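Local coordinates for class II aldolase/adducin domain protein (Pseudomonas syringae pv. phaseolicola 1448A, PDB 3OCR) that is a tetrameric member of the class II aldolase/adducin family whose own reaction is not established, with actin-filament binding only a tentative possibility, at residues Thr130-Ala135 against Ile215-Gln220; Ser154-Tyr159 against Ile203-Ala208. All coordinates share one frame; numbering follows the deposited sequence.

Interaction 1. Residues Thr130-Ala135 against Ile215-Gln220; sequences TRDGIA and IQIAAQ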
loop_
_atom_site.group_PDB
_atom_site.type_symbol
_atom_site.label_atom_id
_atom_site.label_comp_id
_atom_site.label_asym_id
_atom_site.label_seq_id
_atom_site.Cartn_x
_atom_site.Cartn_y
_atom_site.Cartn_z
ATOM N N THR A 130 -3.433 -11.836 -8.259
ATOM C CA THR A 130 -3.013 -10.642 -7.544
ATOM C C THR A 130 -3.666 -9.434 -8.164
ATOM O O THR A 130 -4.058 -9.480 -9.332
ATOM C CB THR A 130 -1.462 -10.432 -7.651
ATOM O OG1 THR A 130 -1.092 -10.232 -9.037
ATOM C CG2 THR A 130 -0.720 -11.618 -7.051
ATOM N N ARG A 131 -3.771 -8.349 -7.392
ATOM C CA ARG A 131 -4.295 -7.079 -7.882
ATOM C C ARG A 131 -3.680 -6.652 -9.219
ATOM O O ARG A 131 -4.396 -6.381 -10.190
ATOM C CB ARG A 131 -4.069 -5.996 -6.818
ATOM C CG ARG A 131 -4.464 -4.593 -7.211
ATOM C CD ARG A 131 -3.798 -3.569 -6.281
ATOM N NE ARG A 131 -2.340 -3.646 -6.367
ATOM C CZ ARG A 131 -1.517 -3.774 -5.328
ATOM N NH1 ARG A 131 -2.001 -3.826 -4.092
ATOM N NH2 ARG A 131 -0.203 -3.838 -5.534
ATOM N N ASP A 132 -2.353 -6.574 -9.274
ATOM C CA ASP A 132 -1.708 -6.025 -10.473
ATOM C C ASP A 132 -1.538 -7.035 -11.622
ATOM O O ASP A 132 -1.606 -6.658 -12.809
ATOM C CB ASP A 132 -0.391 -5.334 -10.115
ATOM C CG ASP A 132 -0.595 -4.116 -9.210
ATOM O OD1 ASP A 132 -1.726 -3.571 -9.130
ATOM O OD2 ASP A 132 0.378 -3.733 -8.536
ATOM N N GLY A 133 -1.359 -8.298 -11.282
ATOM C CA GLY A 133 -1.376 -9.406 -12.286
ATOM C C GLY A 133 -2.705 -9.503 -13.043
ATOM O O GLY A 133 -2.740 -9.544 -14.301
ATOM N N ILE A 134 -3.817 -9.495 -12.300
ATOM C CA ILE A 134 -5.134 -9.483 -12.927
ATOM C C ILE A 134 -5.332 -8.182 -13.714
ATOM O O ILE A 134 -5.837 -8.200 -14.824
ATOM C CB ILE A 134 -6.255 -9.706 -11.908
ATOM C CG1 ILE A 134 -6.033 -11.033 -11.149
ATOM C CG2 ILE A 134 -7.618 -9.656 -12.572
ATOM C CD1 ILE A 134 -6.988 -11.216 -10.025
ATOM N N ALA A 135 -4.881 -7.056 -13.150
ATOM C CA ALA A 135 -5.034 -5.768 -13.810
ATOM C C ALA A 135 -4.362 -5.759 -15.187
ATOM O O ALA A 135 -4.958 -5.344 -16.226
ATOM C CB ALA A 135 -4.456 -4.647 -12.901
ATOM N N ILE A 215 4.851 -2.454 -11.614
ATOM C CA ILE A 215 5.506 -1.324 -12.163
ATOM C C ILE A 215 4.601 -0.797 -13.296
ATOM O O ILE A 215 4.455 0.413 -13.450
ATOM C CB ILE A 215 6.891 -1.730 -12.781
ATOM C CG1 ILE A 215 7.947 -1.962 -11.701
ATOM C CG2 ILE A 215 7.352 -0.664 -13.780
ATOM C CD1 ILE A 215 9.102 -2.867 -12.197
ATOM N N GLN A 216 3.993 -1.695 -14.057
ATOM C CA GLN A 216 3.163 -1.238 -15.238
ATOM C C GLN A 216 1.956 -0.388 -14.806
ATOM O O GLN A 216 1.598 0.608 -15.462
ATOM C CB GLN A 216 2.589 -2.420 -15.996
ATOM C CG GLN A 216 1.685 -1.928 -17.257
ATOM C CD GLN A 216 1.459 -3.043 -18.267
ATOM O OE1 GLN A 216 2.394 -3.757 -18.634
ATOM N NE2 GLN A 216 0.227 -3.205 -18.714
ATOM N N ILE A 217 1.305 -0.835 -13.738
ATOM C CA ILE A 217 0.102 -0.192 -13.232
ATOM C C ILE A 217 0.450 1.251 -12.799
ATOM O O ILE A 217 -0.263 2.182 -13.155
ATOM C CB ILE A 217 -0.545 -0.990 -12.058
ATOM C CG1 ILE A 217 -1.061 -2.359 -12.531
ATOM C CG2 ILE A 217 -1.738 -0.200 -11.405
ATOM C CD1 ILE A 217 -1.815 -2.327 -13.882
ATOM N N ALA A 218 1.572 1.410 -12.090
ATOM C CA ALA A 218 2.085 2.776 -11.737
ATOM C C ALA A 218 2.456 3.596 -12.981
ATOM O O ALA A 218 2.002 4.764 -13.146
ATOM C CB ALA A 218 3.272 2.667 -10.804
ATOM N N ALA A 219 3.253 2.989 -13.867
ATOM C CA ALA A 219 3.792 3.670 -15.074
ATOM C C ALA A 219 2.712 4.296 -15.924
ATOM O O ALA A 219 2.841 5.452 -16.421
ATOM C CB ALA A 219 4.630 2.665 -15.933
ATOM N N GLN A 220 1.634 3.539 -16.079
ATOM C CA GLN A 220 0.556 3.914 -16.991
ATOM C C GLN A 220 -0.530 4.823 -16.340
ATOM O O GLN A 220 -1.557 5.134 -16.976
ATOM C CB GLN A 220 -0.052 2.646 -17.615
ATOM C CG GLN A 220 -1.049 1.957 -16.694
ATOM C CD GLN A 220 -1.380 0.510 -17.106
ATOM O OE1 GLN A 220 -1.748 -0.291 -16.247
ATOM N NE2 GLN A 220 -1.275 0.188 -18.402
#

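Interaction 2. Residues Ser154-Tyr159 against Ile203-Ala208; sequences SGRVAY and IQQLHA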
loop_
_atom_site.group_PDB
_atom_site.type_symbol
_atom_site.label_atom_id
_atom_site.label_comp_id
_atom_site.label_asym_id
_atom_site.label_seq_id
_atom_site.Cartn_x
_atom_site.Cartn_y
_atom_site.Cartn_z
ATOM N N SER A 154 9.902 -10.241 -22.940
ATOM C CA SER A 154 9.523 -10.126 -24.348
ATOM C C SER A 154 9.745 -11.466 -25.058
ATOM O O SER A 154 10.827 -12.058 -24.962
ATOM C CB SER A 154 10.303 -9.010 -25.036
ATOM O OG SER A 154 9.973 -8.954 -26.421
ATOM N N GLY A 155 8.699 -11.951 -25.730
ATOM C CA GLY A 155 8.734 -13.226 -26.431
ATOM C C GLY A 155 8.665 -14.454 -25.520
ATOM O O GLY A 155 8.826 -15.580 -25.999
ATOM N N ARG A 156 8.420 -14.256 -24.224
ATOM C CA ARG A 156 8.300 -15.391 -23.297
ATOM C C ARG A 156 6.843 -15.674 -22.860
ATOM O O ARG A 156 6.576 -16.658 -22.159
ATOM C CB ARG A 156 9.165 -15.166 -22.054
ATOM C CG ARG A 156 10.681 -15.336 -22.278
ATOM C CD ARG A 156 11.445 -14.674 -21.135
ATOM N NE ARG A 156 11.298 -15.358 -19.834
ATOM C CZ ARG A 156 11.602 -14.812 -18.655
ATOM N NH1 ARG A 156 12.035 -13.556 -18.580
ATOM N NH2 ARG A 156 11.469 -15.518 -17.533
ATOM N N VAL A 157 5.919 -14.796 -23.247
ATOM C CA VAL A 157 4.613 -14.756 -22.620
ATOM C C VAL A 157 3.523 -15.197 -23.570
ATOM O O VAL A 157 3.397 -14.644 -24.685
ATOM C CB VAL A 157 4.297 -13.334 -22.030
ATOM C CG1 VAL A 157 2.952 -13.347 -21.295
ATOM C CG2 VAL A 157 5.431 -12.896 -21.109
ATOM N N ALA A 158 2.757 -16.202 -23.134
ATOM C CA ALA A 158 1.569 -16.639 -23.858
ATOM C C ALA A 158 0.344 -15.894 -23.335
ATOM O O ALA A 158 0.317 -15.472 -22.186
ATOM C CB ALA A 158 1.367 -18.150 -23.721
ATOM N N TYR A 159 -0.658 -15.699 -24.204
ATOM C CA TYR A 159 -1.971 -15.199 -23.752
ATOM C C TYR A 159 -3.104 -16.193 -24.015
ATOM O O TYR A 159 -3.145 -16.870 -25.071
ATOM C CB TYR A 159 -2.300 -13.857 -24.419
ATOM C CG TYR A 159 -1.430 -12.746 -23.947
ATOM C CD1 TYR A 159 -0.142 -12.580 -24.461
ATOM C CD2 TYR A 159 -1.879 -11.858 -22.967
ATOM C CE1 TYR A 159 0.684 -11.561 -24.007
ATOM C CE2 TYR A 159 -1.064 -10.822 -22.511
ATOM C CZ TYR A 159 0.209 -10.678 -23.042
ATOM O OH TYR A 159 1.011 -9.662 -22.579
ATOM N N ILE A 203 9.006 -20.086 -9.397
ATOM C CA ILE A 203 8.866 -18.996 -8.467
ATOM C C ILE A 203 9.674 -17.769 -8.892
ATOM O O ILE A 203 9.227 -16.633 -8.660
ATOM C CB ILE A 203 9.294 -19.450 -7.026
ATOM C CG1 ILE A 203 8.150 -20.219 -6.356
ATOM C CG2 ILE A 203 9.705 -18.254 -6.202
ATOM C CD1 ILE A 203 6.866 -19.398 -6.003
ATOM N N GLN A 204 10.858 -17.976 -9.497
ATOM C CA GLN A 204 11.660 -16.840 -9.926
ATOM C C GLN A 204 10.909 -16.104 -11.025
ATOM O O GLN A 204 10.817 -14.891 -10.991
ATOM C CB GLN A 204 13.050 -17.230 -10.463
ATOM C CG GLN A 204 13.914 -15.977 -10.833
ATOM C CD GLN A 204 15.343 -16.287 -11.259
ATOM O OE1 GLN A 204 15.638 -17.359 -11.770
ATOM N NE2 GLN A 204 16.239 -15.329 -11.055
ATOM N N GLN A 205 10.364 -16.850 -11.983
ATOM C CA GLN A 205 9.592 -16.239 -13.068
ATOM C C GLN A 205 8.350 -15.512 -12.537
ATOM O O GLN A 205 8.004 -14.432 -13.022
ATOM C CB GLN A 205 9.172 -17.310 -14.072
ATOM C CG GLN A 205 10.338 -18.060 -14.745
ATOM C CD GLN A 205 9.922 -18.587 -16.094
ATOM O OE1 GLN A 205 10.192 -17.962 -17.120
ATOM N NE2 GLN A 205 9.253 -19.731 -16.106
ATOM N N LEU A 206 7.676 -16.099 -11.540
ATOM C CA LEU A 206 6.451 -15.491 -10.997
ATOM C C LEU A 206 6.756 -14.173 -10.260
ATOM O O LEU A 206 6.079 -13.158 -10.472
ATOM C CB LEU A 206 5.690 -16.463 -10.086
ATOM C CG LEU A 206 4.436 -15.909 -9.379
ATOM C CD1 LEU A 206 3.336 -15.612 -10.384
ATOM C CD2 LEU A 206 3.964 -16.897 -8.278
ATOM N N HIS A 207 7.744 -14.219 -9.377
ATOM C CA HIS A 207 8.281 -13.042 -8.689
ATOM C C HIS A 207 8.610 -11.894 -9.636
ATOM O O HIS A 207 8.239 -10.746 -9.365
ATOM C CB HIS A 207 9.506 -13.438 -7.858
ATOM C CG HIS A 207 9.957 -12.396 -6.875
ATOM N ND1 HIS A 207 11.088 -12.554 -6.102
ATOM C CD2 HIS A 207 9.428 -11.200 -6.515
ATOM C CE1 HIS A 207 11.243 -11.502 -5.317
ATOM N NE2 HIS A 207 10.247 -10.667 -5.545
ATOM N N ALA A 208 9.302 -12.195 -10.731
ATOM C CA ALA A 208 9.655 -11.172 -11.706
ATOM C C ALA A 208 8.457 -10.641 -12.450
ATOM O O ALA A 208 8.387 -9.440 -12.719
ATOM C CB ALA A 208 10.695 -11.687 -12.704
HETATM O O HOH W 1 10.199 -18.067 -19.929
#

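Interaction 1. Residues Thr130-Ala135 against Ile215-Gln220
Ile-217 reaches from helix 199-219 to the first turn of helix 131-137 and touches two residues there, Asp-132 and Ala-135. The tight part is built on Ile-217, apolar toward Ala-135 and beside a carboxylate oxygen at Asp-132. The CD1 methyl of Ile-217 lies 3.6 Å from CB of Ala-135. The CG1 branch passes obliquely by the carboxylate of Asp-132, with CG1 3.7 Å from OD1. CG1 stands anti to the carbonyl carbon of Ile-217 (chi1 -65°), which puts it beside Asp-132. The next torsion (chi2 -43°) then turns CD1 onto Ala-135. CA of Asp-132 and CA of Ile-217 are 6.7 Å apart, so the helices are close at this point.

The looser side holds the charges. Arg-131 is exposed and makes no contact with 215-220. In the modelled conformer, one of two, its guanidinium grips the neighbouring carboxylate side-on. There NE gives a bond of 2.8 Å to OD1 of Asp-132, and NH2 one of 3.1 Å to OD2. Both oxygens lie in the guanidinium plane, yet the arginine sits well above the carboxylate plane, 52° out of it. Asn-214 also binds OD2, so helix 199-219 holds the same carboxylate by a polar bond. At the N-cap, OG1 of Thr-130 takes the N-H of Gly-133 at 3.0 Å and also bonds to Glu-210.

Ala-218 of the second subunit packs on Asp-132 and Ala-135, which places the contact at a subunit interface. The chemistry implies a division of labour: the methyl contact lets the helices lie close, while polar bonds probably keep the buried Asp-132 ionised. How far Arg-131 fixes its rotation is doubtful.

Interaction 2. Residues Ser154-Tyr159 against Ile203-Ala208
The backbones of 154-159 and 203-208 stay well apart. Their nearest CA atoms, those of Arg-156 and Gln-205, are 10.3 Å from each other. The contact belongs to the alpha/beta fold of the class II aldolase/adducin domain. It joins the loop that leads into strand 157-160, an outermost strand of the sheet within this chain, to helix 199-219. Gly-155 turns the loop with a positive phi of 75°, just before Arg-156. Beyond it, Ala-158 pairs through its backbone with strand 184-187.

Two long side chains span the gap. Arg-156 carries CG anti to its carbonyl carbon and bends at chi3 (69°), which directs the guanidinium at the helix. Gln-205 comes to meet it, extended beyond CG. NH2 of Arg-156 donates to OE1 of Gln-205 at 2.8 Å. The bond is fairly straight, with an N-H...O angle of 159°, and it lies in the carbonyl plane on a lone pair. The guanidinium and the amide are nearly coplanar.

Both groups are held further by neighbours. NH1 of Arg-156 binds the backbone O of Ala-152. NE2 of Gln-205 bonds to OG of Ser-183, which holds that end of the amide. The orientation of the amide is supported by the arginine, since NH2 can only donate and so calls for the oxygen, OE1, to face it.

A water completes a small ring with the two side chains. It accepts from NE of Arg-156 at 2.9 Å and donates to OE1 of Gln-205 at 2.8 Å, so this one amide oxygen accepts two bonds.

Overall arrangement
Interactions 1 and 2 share helix 199-219. Residues 203-208 serve interaction 2, and 215-220, near the helix end, serve interaction 1. Their centres are about 14 Å apart and their nearest atoms about 7 Å, without touching. Both segments of interaction 2 fall in sequence between the two segments of interaction 1. The centre of interaction 2 lies about 9 Å from the chain centre, that of interaction 1 about 17 Å. Interaction 2 is a polar bridge to the loop before strand 157-160; interaction 1 is helix packing beside a subunit boundary. The third subunit reaches the helix in both regions: its His-53 meets His-207, and its Ile-134 packs on Ile-215. Trp-50 touches Thr-130 and Leu-206.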